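Local atomic coordinates of Rbsd/fucu transport protein family protein (Streptococcus pneumoniae, PDB entry 4A34), a protein that probably catalyses the interconversion of the alpha and beta anomers of L-fucose, as a mutarotase that binds this sugar. Residues I[31-36]-I[119-124]; I[70-75]-I[104-109]; I[11-16]-I[41-46]; I[47-52]-I[124-129]. All blocks are in the same frame, centred on the assembly; numbering follows the deposited sequence.

Contact 1 (I[31-36]-I[119-124]). With FUL (beta-L-fucopyranose), chain B.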
loop_
_atom_site.group_PDB
_atom_site.type_symbol
_atom_site.label_atom_id
_atom_site.label_comp_id
_atom_site.label_asym_id
_atom_site.label_seq_id
_atom_site.Cartn_x
_atom_site.Cartn_y
_atom_site.Cartn_z
ATOM N N ALA I 31 25.893 9.415 13.364
ATOM C CA ALA I 31 25.966 8.035 12.882
ATOM C C ALA I 31 25.585 6.995 13.921
ATOM O O ALA I 31 25.055 5.947 13.578
ATOM C CB ALA I 31 27.349 7.742 12.333
ATOM N N ASN I 32 25.862 7.293 15.187
ATOM C CA ASN I 32 25.614 6.359 16.280
ATOM C C ASN I 32 24.195 6.455 16.830
ATOM O O ASN I 32 23.779 5.626 17.642
ATOM C CB ASN I 32 26.620 6.596 17.407
ATOM C CG ASN I 32 28.016 6.134 17.049
ATOM O OD1 ASN I 32 28.327 4.940 17.114
ATOM N ND2 ASN I 32 28.873 7.082 16.678
ATOM N N TYR I 33 23.457 7.467 16.385
ATOM C CA TYR I 33 22.123 7.746 16.912
ATOM C C TYR I 33 21.088 6.674 16.505
ATOM O O TYR I 33 21.234 6.048 15.455
ATOM C CB TYR I 33 21.679 9.157 16.495
ATOM C CG TYR I 33 20.455 9.620 17.232
ATOM C CD1 TYR I 33 20.550 10.133 18.529
ATOM C CD2 TYR I 33 19.188 9.502 16.653
ATOM C CE1 TYR I 33 19.420 10.521 19.218
ATOM C CE2 TYR I 33 18.051 9.885 17.340
ATOM C CZ TYR I 33 18.170 10.395 18.616
ATOM O OH TYR I 33 17.036 10.779 19.283
ATOM N N PRO I 34 20.057 6.431 17.349
ATOM C CA PRO I 34 18.971 5.522 16.945
ATOM C C PRO I 34 17.938 6.168 16.010
ATOM O O PRO I 34 16.740 6.168 16.306
ATOM C CB PRO I 34 18.327 5.133 18.280
ATOM C CG PRO I 34 18.656 6.259 19.192
ATOM C CD PRO I 34 20.004 6.730 18.792
ATOM N N SER I 35 18.403 6.696 14.882
ATOM C CA SER I 35 17.562 7.503 13.992
ATOM C C SER I 35 16.354 6.722 13.523
ATOM O O SER I 35 15.226 7.192 13.639
ATOM C CB SER I 35 18.359 7.984 12.778
ATOM O OG SER I 35 19.719 8.160 13.115
ATOM N N ALA I 36 16.601 5.520 13.005
ATOM C CA ALA I 36 15.555 4.724 12.369
ATOM C C ALA I 36 14.454 4.313 13.348
ATOM O O ALA I 36 13.273 4.334 13.002
ATOM C CB ALA I 36 16.151 3.514 11.677
ATOM N N TYR I 119 9.342 16.344 13.537
ATOM C CA TYR I 119 8.755 16.069 12.238
ATOM C C TYR I 119 9.604 15.079 11.463
ATOM O O TYR I 119 9.074 14.201 10.796
ATOM C CB TYR I 119 8.551 17.348 11.429
ATOM C CG TYR I 119 7.802 17.131 10.138
ATOM C CD1 TYR I 119 6.461 16.747 10.138
ATOM C CD2 TYR I 119 8.430 17.298 8.913
ATOM C CE1 TYR I 119 5.764 16.554 8.945
ATOM C CE2 TYR I 119 7.741 17.112 7.720
ATOM C CZ TYR I 119 6.412 16.737 7.744
ATOM O OH TYR I 119 5.736 16.545 6.554
ATOM N N ALA I 120 10.920 15.215 11.562
ATOM C CA ALA I 120 11.817 14.303 10.878
ATOM C C ALA I 120 13.177 14.201 11.549
ATOM O O ALA I 120 13.676 15.158 12.176
ATOM C CB ALA I 120 11.983 14.706 9.424
ATOM N N ILE I 121 13.767 13.021 11.411
ATOM C CA ILE I 121 15.150 12.824 11.774
ATOM C C ILE I 121 15.915 12.522 10.496
ATOM O O ILE I 121 15.486 11.688 9.683
ATOM C CB ILE I 121 15.319 11.671 12.787
ATOM C CG1 ILE I 121 14.475 11.934 14.050
ATOM C CG2 ILE I 121 16.809 11.444 13.090
ATOM C CD1 ILE I 121 14.615 10.896 15.147
ATOM N N VAL I 122 17.025 13.225 10.308
ATOM C CA VAL I 122 17.985 12.872 9.264
ATOM C C VAL I 122 19.206 12.166 9.864
ATOM O O VAL I 122 19.891 12.711 10.721
ATOM C CB VAL I 122 18.387 14.095 8.372
ATOM C CG1 VAL I 122 18.459 15.357 9.171
ATOM C CG2 VAL I 122 19.691 13.845 7.643
ATOM N N ALA I 123 19.434 10.934 9.426
ATOM C CA ALA I 123 20.621 10.181 9.798
ATOM C C ALA I 123 21.810 10.651 8.956
ATOM O O ALA I 123 21.783 10.582 7.731
ATOM C CB ALA I 123 20.384 8.692 9.610
ATOM N N THR I 124 22.849 11.140 9.617
ATOM C CA THR I 124 24.017 11.634 8.910
ATOM C C THR I 124 25.183 10.660 9.067
ATOM O O THR I 124 25.041 9.612 9.697
ATOM C CB THR I 124 24.420 13.017 9.424
ATOM O OG1 THR I 124 24.959 12.878 10.742
ATOM C CG2 THR I 124 23.215 13.975 9.442
HETATM C C1 FUL B . 23.946 8.180 21.426
HETATM C C2 FUL B . 24.641 8.792 20.203
HETATM O O2 FUL B . 23.757 9.548 19.408
HETATM C C3 FUL B . 25.746 9.712 20.718
HETATM O O3 FUL B . 26.482 10.261 19.659
HETATM C C4 FUL B . 26.681 8.944 21.635
HETATM O O4 FUL B . 27.272 7.912 20.891
HETATM C C5 FUL B . 25.865 8.336 22.769
HETATM C C6 FUL B . 26.762 7.634 23.780
HETATM O O5 FUL B . 24.900 7.462 22.195
HETATM O O1 FUL B . 22.894 7.322 21.062
#
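S35 meets the strand at two side chains. Its CB lies 3.8 Å from CG2 of I121, and its OG sits over the methyl of A123, with S35 OG and A123 CB 3.6 Å apart. On I121, with CG1 beside the backbone N (chi1 -57°), CG2 falls anti to it and faces the serine, leaving CG1 to carry CD1 toward the tyrosine. There I121 CD1 approaches Y33 CE2 obliquely at 4.2 Å, the two side chains crossing at about a right angle. A31 adds a backbone touch, its CA 3.7 Å from the carbonyl oxygen of T124.

This packing surface belongs to the central mixed beta-sheet of the RbsD/FucU fold: strand 120-124 runs between strands 42-45 and 25-29, and segment 31-36 lies across it where the loop after strand 25-29 enters helix 35-38. P34 is the centre of an inverse gamma turn and the N-cap residue of that helix.

No hydrogen bond joins the two segments, and the polar links are local. S35 OG gives a weak bond to Y33 O, while the phenol of Y33 is hydrogen-bonded to S115.

The tyrosine ring is bordered on several sides. CD of P34 rests 3.3 Å above one face, offset toward the rim, and S35 OG is at the edge in plane. Also at the edge is the bound beta-L-fucopyranose, whose O2 is 3.4 Å from Y33 CD1. P34 and N32 line the same pocket, N32 presenting CB to O4 of the sugar and bonding through OD1 to V140 of a neighbouring subunit.

Contact 2 (I[70-75]-I[104-109])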
loop_
_atom_site.group_PDB
_atom_site.type_symbol
_atom_site.label_atom_id
_atom_site.label_comp_id
_atom_site.label_asym_id
_atom_site.label_seq_id
_atom_site.Cartn_x
_atom_site.Cartn_y
_atom_site.Cartn_z
ATOM N N SER I 70 15.418 27.148 20.703
ATOM C CA SER I 70 15.130 26.677 19.357
ATOM C C SER I 70 16.137 25.610 18.929
ATOM O O SER I 70 15.955 24.957 17.900
ATOM C CB SER I 70 15.125 27.846 18.370
ATOM O OG SER I 70 16.448 28.218 18.029
ATOM N N ILE I 71 17.194 25.443 19.726
ATOM C CA ILE I 71 18.266 24.473 19.447
ATOM C C ILE I 71 18.590 23.647 20.700
ATOM O O ILE I 71 18.693 24.190 21.802
ATOM C CB ILE I 71 19.540 25.186 18.912
ATOM C CG1 ILE I 71 19.265 25.846 17.558
ATOM C CG2 ILE I 71 20.711 24.229 18.787
ATOM C CD1 ILE I 71 20.143 27.027 17.269
ATOM N N GLN I 72 18.726 22.335 20.532
ATOM C CA GLN I 72 19.083 21.456 21.643
ATOM C C GLN I 72 20.231 20.540 21.272
ATOM O O GLN I 72 20.262 19.985 20.174
ATOM C CB GLN I 72 17.898 20.598 22.096
ATOM C CG GLN I 72 16.774 21.339 22.789
ATOM C CD GLN I 72 15.788 21.919 21.806
ATOM O OE1 GLN I 72 15.165 21.194 21.020
ATOM N NE2 GLN I 72 15.648 23.238 21.830
ATOM N N PHE I 73 21.179 20.380 22.187
ATOM C CA PHE I 73 22.211 19.369 22.021
ATOM C C PHE I 73 21.940 18.239 23.003
ATOM O O PHE I 73 21.048 18.352 23.840
ATOM C CB PHE I 73 23.620 19.944 22.209
ATOM C CG PHE I 73 23.980 21.049 21.245
ATOM C CD1 PHE I 73 23.327 21.192 20.025
ATOM C CD2 PHE I 73 25.009 21.930 21.550
ATOM C CE1 PHE I 73 23.677 22.217 19.139
ATOM C CE2 PHE I 73 25.364 22.953 20.670
ATOM C CZ PHE I 73 24.693 23.099 19.467
ATOM N N MET I 74 22.677 17.143 22.876
ATOM C CA MET I 74 22.539 16.027 23.798
ATOM C C MET I 74 23.696 16.069 24.777
ATOM O O MET I 74 24.849 15.910 24.378
ATOM C CB MET I 74 22.529 14.693 23.048
ATOM C CG MET I 74 22.539 13.462 23.958
ATOM S SD MET I 74 22.702 11.894 23.078
ATOM C CE MET I 74 21.048 11.705 22.410
ATOM N N ASN I 75 23.386 16.271 26.056
ATOM C CA ASN I 75 24.419 16.368 27.084
ATOM C C ASN I 75 25.179 15.058 27.301
ATOM O O ASN I 75 24.645 13.974 27.072
ATOM C CB ASN I 75 23.841 16.877 28.408
ATOM C CG ASN I 75 24.815 17.786 29.155
ATOM O OD1 ASN I 75 26.037 17.672 29.006
ATOM N ND2 ASN I 75 24.274 18.701 29.954
ATOM N N THR I 104 20.006 24.840 24.385
ATOM C CA THR I 104 19.878 24.144 25.665
ATOM C C THR I 104 20.343 22.700 25.488
ATOM O O THR I 104 20.677 22.288 24.379
ATOM C CB THR I 104 18.444 24.223 26.268
ATOM O OG1 THR I 104 17.510 23.558 25.413
ATOM C CG2 THR I 104 17.998 25.681 26.474
ATOM N N TYR I 105 20.393 21.946 26.581
ATOM C CA TYR I 105 21.010 20.621 26.569
ATOM C C TYR I 105 20.114 19.600 27.254
ATOM O O TYR I 105 19.593 19.847 28.342
ATOM C CB TYR I 105 22.395 20.669 27.232
ATOM C CG TYR I 105 23.328 21.689 26.605
ATOM C CD1 TYR I 105 23.270 23.036 26.970
ATOM C CD2 TYR I 105 24.260 21.310 25.637
ATOM C CE1 TYR I 105 24.115 23.984 26.390
ATOM C CE2 TYR I 105 25.121 22.248 25.053
ATOM C CZ TYR I 105 25.043 23.587 25.432
ATOM O OH TYR I 105 25.880 24.530 24.855
ATOM N N LEU I 106 19.925 18.457 26.611
ATOM C CA LEU I 106 19.002 17.459 27.123
ATOM C C LEU I 106 19.728 16.190 27.529
ATOM O O LEU I 106 20.715 15.800 26.902
ATOM C CB LEU I 106 17.921 17.133 26.083
ATOM C CG LEU I 106 17.101 18.238 25.405
ATOM C CD1 LEU I 106 16.061 17.631 24.481
ATOM C CD2 LEU I 106 16.420 19.126 26.408
ATOM N N ARG I 107 19.230 15.561 28.592
ATOM C CA ARG I 107 19.650 14.226 28.997
ATOM C C ARG I 107 19.374 13.243 27.862
ATOM O O ARG I 107 18.287 13.268 27.279
ATOM C CB ARG I 107 18.868 13.776 30.233
ATOM C CG ARG I 107 19.343 14.336 31.562
ATOM C CD ARG I 107 18.633 13.647 32.748
ATOM N NE ARG I 107 17.174 13.534 32.568
ATOM C CZ ARG I 107 16.501 12.386 32.441
ATOM N NH1 ARG I 107 17.137 11.220 32.479
ATOM N NH2 ARG I 107 15.183 12.402 32.278
ATOM N N ARG I 108 20.348 12.379 27.563
ATOM C CA ARG I 108 20.200 11.361 26.514
ATOM C C ARG I 108 18.747 10.897 26.399
ATOM O O ARG I 108 18.158 10.910 25.310
ATOM C CB ARG I 108 21.125 10.162 26.768
ATOM C CG ARG I 108 21.656 9.510 25.486
ATOM C CD ARG I 108 22.841 8.563 25.732
ATOM N NE ARG I 108 22.480 7.165 25.483
ATOM C CZ ARG I 108 22.355 6.231 26.426
ATOM N NH1 ARG I 108 22.576 6.536 27.704
ATOM N NH2 ARG I 108 22.012 4.983 26.091
ATOM N N GLU I 109 18.168 10.530 27.541
ATOM C CA GLU I 109 16.801 10.019 27.611
ATOM C C GLU I 109 15.741 11.008 27.101
ATOM O O GLU I 109 14.866 10.618 26.328
ATOM C CB GLU I 109 16.483 9.533 29.039
ATOM C CG GLU I 109 15.169 8.753 29.190
ATOM C CD GLU I 109 14.986 7.674 28.123
ATOM O OE1 GLU I 109 15.851 6.768 28.007
ATOM O OE2 GLU I 109 13.971 7.750 27.392
#
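F73 pairs with Y105 in the middle of a parallel strand contact at one end of the sheet, strand 71-74 lying beside strand 103-106, the outermost on this side of the chain. Four backbone hydrogen bonds bind the two. Three run from T104 N to I71 O, F73 N to T104 O and L106 N to F73 O. The fourth joins N75 N to L106 O at 2.8 Å. The directions of the short strand segments differ by 42°, the twist of neighbouring strands.

F73 and Y105 point to one face of the sheet. They lie side by side, F73 CD2 3.5 Å from Y105 CE2, with ring planes 77° apart in an oblique pairing; W86 of helix 85-93 meets both rings. Q72, T104, M74 and L106 occupy the other face. Q72 CG passes T104 OG1 at 3.5 Å, and the amide nitrogen of Q72 and the hydroxyl of T104 are both hydrogen-bonded to S69. M74 runs out with CG anti to the backbone N (chi1 174°) and bends only at its last torsion, its SD 3.5 Å from R108 CG, while R108 NE bonds to Y112, a residue of the fucose pocket.

The two strands, with helix 85-93 between them in sequence, form a beta-alpha-beta crossover.

Contact 3 (I[11-16]-I[41-46]). With K (potassium ion), chain C.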
loop_
_atom_site.group_PDB
_atom_site.type_symbol
_atom_site.label_atom_id
_atom_site.label_comp_id
_atom_site.label_asym_id
_atom_site.label_seq_id
_atom_site.Cartn_x
_atom_site.Cartn_y
_atom_site.Cartn_z
ATOM N N PRO I 11 17.105 15.584 -2.246
ATOM C CA PRO I 11 15.751 15.837 -2.756
ATOM C C PRO I 11 14.618 15.663 -1.729
ATOM O O PRO I 11 13.707 16.489 -1.689
ATOM C CB PRO I 11 15.621 14.817 -3.887
ATOM C CG PRO I 11 17.019 14.665 -4.385
ATOM C CD PRO I 11 17.884 14.744 -3.174
ATOM N N ASP I 12 14.665 14.608 -0.913
ATOM C CA ASP I 12 13.623 14.404 0.092
ATOM C C ASP I 12 13.759 15.371 1.267
ATOM O O ASP I 12 12.764 15.965 1.695
ATOM C CB ASP I 12 13.536 12.954 0.575
ATOM C CG ASP I 12 12.159 12.616 1.168
ATOM O OD1 ASP I 12 11.128 13.129 0.654
ATOM O OD2 ASP I 12 12.106 11.837 2.149
ATOM N N LEU I 13 14.985 15.565 1.759
ATOM C CA LEU I 13 15.232 16.561 2.812
ATOM C C LEU I 13 14.672 17.948 2.457
ATOM O O LEU I 13 14.048 18.593 3.296
ATOM C CB LEU I 13 16.723 16.649 3.196
ATOM C CG LEU I 13 17.106 17.788 4.158
ATOM C CD1 LEU I 13 16.433 17.633 5.517
ATOM C CD2 LEU I 13 18.612 17.921 4.328
ATOM N N LEU I 14 14.881 18.391 1.220
ATOM C CA LEU I 14 14.388 19.707 0.798
ATOM C C LEU I 14 12.863 19.765 0.831
ATOM O O LEU I 14 12.292 20.732 1.318
ATOM C CB LEU I 14 14.926 20.089 -0.587
ATOM C CG LEU I 14 14.920 21.569 -1.004
ATOM C CD1 LEU I 14 15.039 22.538 0.165
ATOM C CD2 LEU I 14 16.047 21.826 -1.983
ATOM N N LYS I 15 12.216 18.718 0.331
ATOM C CA LYS I 15 10.768 18.590 0.432
ATOM C C LYS I 15 10.324 18.764 1.883
ATOM O O LYS I 15 9.425 19.569 2.178
ATOM C CB LYS I 15 10.308 17.225 -0.096
ATOM C CG LYS I 15 8.808 17.051 -0.133
ATOM C CD LYS I 15 8.431 15.687 -0.682
ATOM C CE LYS I 15 6.922 15.455 -0.657
ATOM N NZ LYS I 15 6.380 15.182 0.691
ATOM N N THR I 16 10.957 18.022 2.789
ATOM C CA THR I 16 10.524 18.037 4.180
ATOM C C THR I 16 10.858 19.353 4.889
ATOM O O THR I 16 10.062 19.836 5.685
ATOM C CB THR I 16 10.918 16.732 4.951
ATOM O OG1 THR I 16 11.315 17.022 6.299
ATOM C CG2 THR I 16 12.005 16.024 4.253
ATOM N N LYS I 41 9.389 10.498 10.671
ATOM C CA LYS I 41 9.695 10.506 9.252
ATOM C C LYS I 41 11.215 10.454 9.105
ATOM O O LYS I 41 11.901 11.304 9.636
ATOM C CB LYS I 41 9.109 11.770 8.620
ATOM C CG LYS I 41 9.304 11.920 7.123
ATOM C CD LYS I 41 8.499 13.115 6.580
ATOM C CE LYS I 41 8.673 13.260 5.068
ATOM N NZ LYS I 41 8.036 12.116 4.320
ATOM N N LEU I 42 11.728 9.440 8.408
ATOM C CA LEU I 42 13.169 9.219 8.265
ATOM C C LEU I 42 13.757 9.695 6.928
ATOM O O LEU I 42 13.277 9.324 5.847
ATOM C CB LEU I 42 13.505 7.737 8.466
ATOM C CG LEU I 42 14.979 7.334 8.361
ATOM C CD1 LEU I 42 15.795 7.949 9.487
ATOM C CD2 LEU I 42 15.143 5.833 8.379
ATOM N N ILE I 43 14.807 10.507 7.019
ATOM C CA ILE I 43 15.615 10.879 5.872
ATOM C C ILE I 43 17.026 10.374 6.130
ATOM O O ILE I 43 17.600 10.666 7.179
ATOM C CB ILE I 43 15.635 12.393 5.678
ATOM C CG1 ILE I 43 14.214 12.899 5.422
ATOM C CG2 ILE I 43 16.558 12.783 4.513
ATOM C CD1 ILE I 43 13.934 14.222 6.067
ATOM N N ARG I 44 17.580 9.601 5.200
ATOM C CA ARG I 44 18.935 9.100 5.372
ATOM C C ARG I 44 19.931 9.917 4.557
ATOM O O ARG I 44 19.853 9.971 3.333
ATOM C CB ARG I 44 19.050 7.607 5.012
ATOM C CG ARG I 44 18.262 6.648 5.893
ATOM C CD ARG I 44 18.925 5.273 5.935
ATOM N NE ARG I 44 20.079 5.284 6.834
ATOM C CZ ARG I 44 20.045 4.928 8.115
ATOM N NH1 ARG I 44 18.916 4.494 8.663
ATOM N NH2 ARG I 44 21.145 4.996 8.849
ATOM N N CYS I 45 20.877 10.540 5.250
ATOM C CA CYS I 45 21.987 11.237 4.616
ATOM C C CYS I 45 23.327 10.680 5.121
ATOM O O CYS I 45 24.199 11.419 5.593
ATOM C CB CYS I 45 21.851 12.728 4.863
ATOM S SG CYS I 45 20.383 13.380 4.064
ATOM N N ASP I 46 23.470 9.360 5.003
ATOM C CA ASP I 46 24.607 8.626 5.569
ATOM C C ASP I 46 25.986 9.153 5.150
ATOM O O ASP I 46 26.981 8.886 5.831
ATOM C CB ASP I 46 24.488 7.133 5.242
ATOM C CG ASP I 46 23.315 6.475 5.944
ATOM O OD1 ASP I 46 23.341 6.375 7.189
ATOM O OD2 ASP I 46 22.370 6.049 5.251
HETATM K K K C . 20.135 8.579 1.210
HETATM O O HOH W 1 10.344 10.591 4.006
HETATM O O HOH W 2 22.127 7.044 2.712
HETATM O O HOH W 3 17.358 7.722 0.770
HETATM O O HOH W 4 20.508 11.047 -0.357
#
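D12 opens the approach of helix 11-19 to I43 on strand 42-45, the outermost strand, within this chain, of the mixed beta-sheet of the RbsD/FucU fold; the short helix and strand segments run at 138° to each other. The aspartate extends toward the strand with CG anti to its own backbone nitrogen (chi1 -157°), so that OD2 comes 4.0 Å from I43 CG1. The same oxygen accepts a hydrogen from a water, which in turn accepts one from K41 NZ at 2.8 Å. This water bridges two groups probably of opposite charge, whose atoms D12 OD2 and K41 NZ are 4.6 Å apart. One residue on, L13 lays its CB 4.1 Å from I43 CG2, and it also packs on L53 of helix 50-60. K15 points its amine to E19 in a salt bridge. T16 closes the segment, its CB 4.1 Å from K41 CE; the placement of its CG2, which faces I43, is doubtful.

Farther along the strand, R44 grips D46 side-on, NE and NH2 each bonding one carboxylate oxygen through its syn lone pair, nearly in the guanidinium plane. The carbonyl of R44 binds a potassium ion together with R44 O of a neighbouring subunit, and one of the ion's waters donates to D46 OD2 at 2.7 Å.

Contact 4 (I[47-52]-I[124-129]). With FUL (beta-L-fucopyranose), chain B.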
loop_
_atom_site.group_PDB
_atom_site.type_symbol
_atom_site.label_atom_id
_atom_site.label_comp_id
_atom_site.label_asym_id
_atom_site.label_seq_id
_atom_site.Cartn_x
_atom_site.Cartn_y
_atom_site.Cartn_z
ATOM N N GLY I 47 26.043 9.894 4.042
ATOM C CA GLY I 47 27.320 10.378 3.513
ATOM C C GLY I 47 27.696 11.801 3.897
ATOM O O GLY I 47 28.731 12.308 3.470
ATOM N N VAL I 48 26.854 12.441 4.703
ATOM C CA VAL I 48 27.036 13.843 5.078
ATOM C C VAL I 48 27.398 14.038 6.565
ATOM O O VAL I 48 26.873 13.354 7.455
ATOM C CB VAL I 48 25.781 14.675 4.743
ATOM C CG1 VAL I 48 26.118 16.173 4.716
ATOM C CG2 VAL I 48 25.183 14.240 3.397
ATOM N N ASN I 49 28.317 14.971 6.806
ATOM C CA ASN I 49 28.704 15.390 8.150
ATOM C C ASN I 49 27.805 16.553 8.559
ATOM O O ASN I 49 27.326 17.303 7.696
ATOM C CB ASN I 49 30.190 15.795 8.185
ATOM C CG ASN I 49 31.138 14.595 8.063
ATOM O OD1 ASN I 49 30.859 13.510 8.580
ATOM N ND2 ASN I 49 32.271 14.796 7.394
ATOM N N ILE I 50 27.577 16.703 9.862
ATOM C CA ILE I 50 26.542 17.614 10.367
ATOM C C ILE I 50 26.837 19.118 10.238
ATOM O O ILE I 50 25.931 19.861 9.868
ATOM C CB ILE I 50 26.068 17.236 11.805
ATOM C CG1 ILE I 50 25.442 15.833 11.790
ATOM C CG2 ILE I 50 25.088 18.287 12.352
ATOM C CD1 ILE I 50 25.087 15.233 13.149
ATOM N N PRO I 51 28.081 19.574 10.538
ATOM C CA PRO I 51 28.365 21.011 10.355
ATOM C C PRO I 51 28.079 21.513 8.939
ATOM O O PRO I 51 27.524 22.601 8.778
ATOM C CB PRO I 51 29.869 21.152 10.695
ATOM C CG PRO I 51 30.386 19.775 10.944
ATOM C CD PRO I 51 29.205 18.875 11.197
ATOM N N GLU I 52 28.441 20.715 7.934
ATOM C CA GLU I 52 28.096 21.012 6.538
ATOM C C GLU I 52 26.581 21.142 6.374
ATOM O O GLU I 52 26.088 22.131 5.828
ATOM C CB GLU I 52 28.630 19.931 5.586
ATOM C CG GLU I 52 30.146 19.904 5.405
ATOM C CD GLU I 52 30.825 18.863 6.285
ATOM O OE1 GLU I 52 30.850 19.040 7.528
ATOM O OE2 GLU I 52 31.351 17.875 5.724
ATOM N N THR I 124 22.849 11.140 9.617
ATOM C CA THR I 124 24.017 11.634 8.910
ATOM C C THR I 124 25.183 10.660 9.067
ATOM O O THR I 124 25.041 9.612 9.697
ATOM C CB THR I 124 24.420 13.017 9.424
ATOM O OG1 THR I 124 24.959 12.878 10.742
ATOM C CG2 THR I 124 23.215 13.975 9.442
ATOM N N GLY I 125 26.327 11.006 8.484
ATOM C CA GLY I 125 27.513 10.163 8.552
ATOM C C GLY I 125 28.482 10.614 9.624
ATOM O O GLY I 125 29.600 10.106 9.706
ATOM N N GLU I 126 28.040 11.561 10.449
ATOM C CA GLU I 126 28.855 12.143 11.507
ATOM C C GLU I 126 29.378 11.118 12.531
ATOM O O GLU I 126 28.601 10.504 13.276
ATOM C CB GLU I 126 28.063 13.237 12.211
ATOM C CG GLU I 126 28.870 14.030 13.206
ATOM C CD GLU I 126 30.203 14.475 12.636
ATOM O OE1 GLU I 126 30.217 15.407 11.804
ATOM O OE2 GLU I 126 31.229 13.890 13.021
ATOM N N THR I 127 30.700 10.954 12.568
ATOM C CA THR I 127 31.329 9.975 13.461
ATOM C C THR I 127 31.620 10.540 14.849
ATOM O O THR I 127 31.961 9.783 15.770
ATOM C CB THR I 127 32.638 9.418 12.872
ATOM O OG1 THR I 127 33.542 10.499 12.607
ATOM C CG2 THR I 127 32.370 8.637 11.591
ATOM N N SER I 128 31.485 11.859 14.997
ATOM C CA SER I 128 31.722 12.530 16.278
ATOM C C SER I 128 30.605 12.251 17.285
ATOM O O SER I 128 29.431 12.217 16.910
ATOM C CB SER I 128 31.880 14.034 16.072
ATOM O OG SER I 128 31.669 14.722 17.288
ATOM N N LEU I 129 30.970 12.065 18.554
ATOM C CA LEU I 129 29.999 11.701 19.593
ATOM C C LEU I 129 29.189 12.892 20.097
ATOM O O LEU I 129 29.664 14.027 20.084
ATOM C CB LEU I 129 30.678 11.012 20.783
ATOM C CG LEU I 129 31.438 9.693 20.625
ATOM C CD1 LEU I 129 30.759 8.757 19.628
ATOM C CD2 LEU I 129 32.900 9.946 20.239
HETATM C C1 FUL B . 23.946 8.180 21.426
HETATM C C2 FUL B . 24.641 8.792 20.203
HETATM O O2 FUL B . 23.757 9.548 19.408
HETATM C C3 FUL B . 25.746 9.712 20.718
HETATM O O3 FUL B . 26.482 10.261 19.659
HETATM C C4 FUL B . 26.681 8.944 21.635
HETATM O O4 FUL B . 27.272 7.912 20.891
HETATM C C5 FUL B . 25.865 8.336 22.769
HETATM C C6 FUL B . 26.762 7.634 23.780
HETATM O O5 FUL B . 24.900 7.462 22.195
HETATM O O1 FUL B . 22.894 7.322 21.062
#
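V48 and G125 make the one hydrogen bond between the two segments: G125 N donates to V48 O, 2.6 Å away, tilted 25° from the carbonyl plane. Next to it the I50 side chain lies across T124 and E126 at about a right angle to each. Its CG1 closes to 3.2 Å from T124 OG1, and its CD1 is 3.7 Å from E126 CB. The threonine hydroxyl is anchored to the backbone oxygen of A29, and E126 N adds a weak bond to it.

E126 supplies much of the remaining contact. With CG anti to the backbone N (chi1 -172°) and a bend at chi2, its carboxylate folds back so that OE1 lies 3.6 Å from N49 CB and 3.7 Å from P51 CD. OE1 is also near I50 N at the start of helix 50-60, where the helix end would probably help to hold a negative charge. The other oxygen, OE2, accepts a hydrogen bond from S128 N at 2.8 Å, using its anti lone pair, which ties the carboxylate to its own loop.

Outward from this shell, I85 of helix 85-93 packs on P51, E126 and S128. Past S128 the loop carries L129 to O3 and O4 of the bound fucose, so helix 50-60 abuts the base of a loop that lines the sugar pocket.

Contacts 1, 2 and 3 all reach the same mixed sheet. Contact 3 holds one edge strand and contact 2 the other, their centres 22 Å apart on opposite sides of the chain's centre. Contact 1 is next to contact 3, its strand bonded by A123 N to I43 O at 2.9 Å. Contacts 1 and 4 share T124 and are joined by A31 N and E126 O, also 2.9 Å apart; both touch fucose, through N32, Y33 and P34 in one and L129 in the other. Contact 2 meets contact 1 beside that pocket, M74 CE packing 3.8 Å from Y33 CE1. Contact 3 lies beside the potassium ion shared with a neighbouring subunit of the ten-chain assembly.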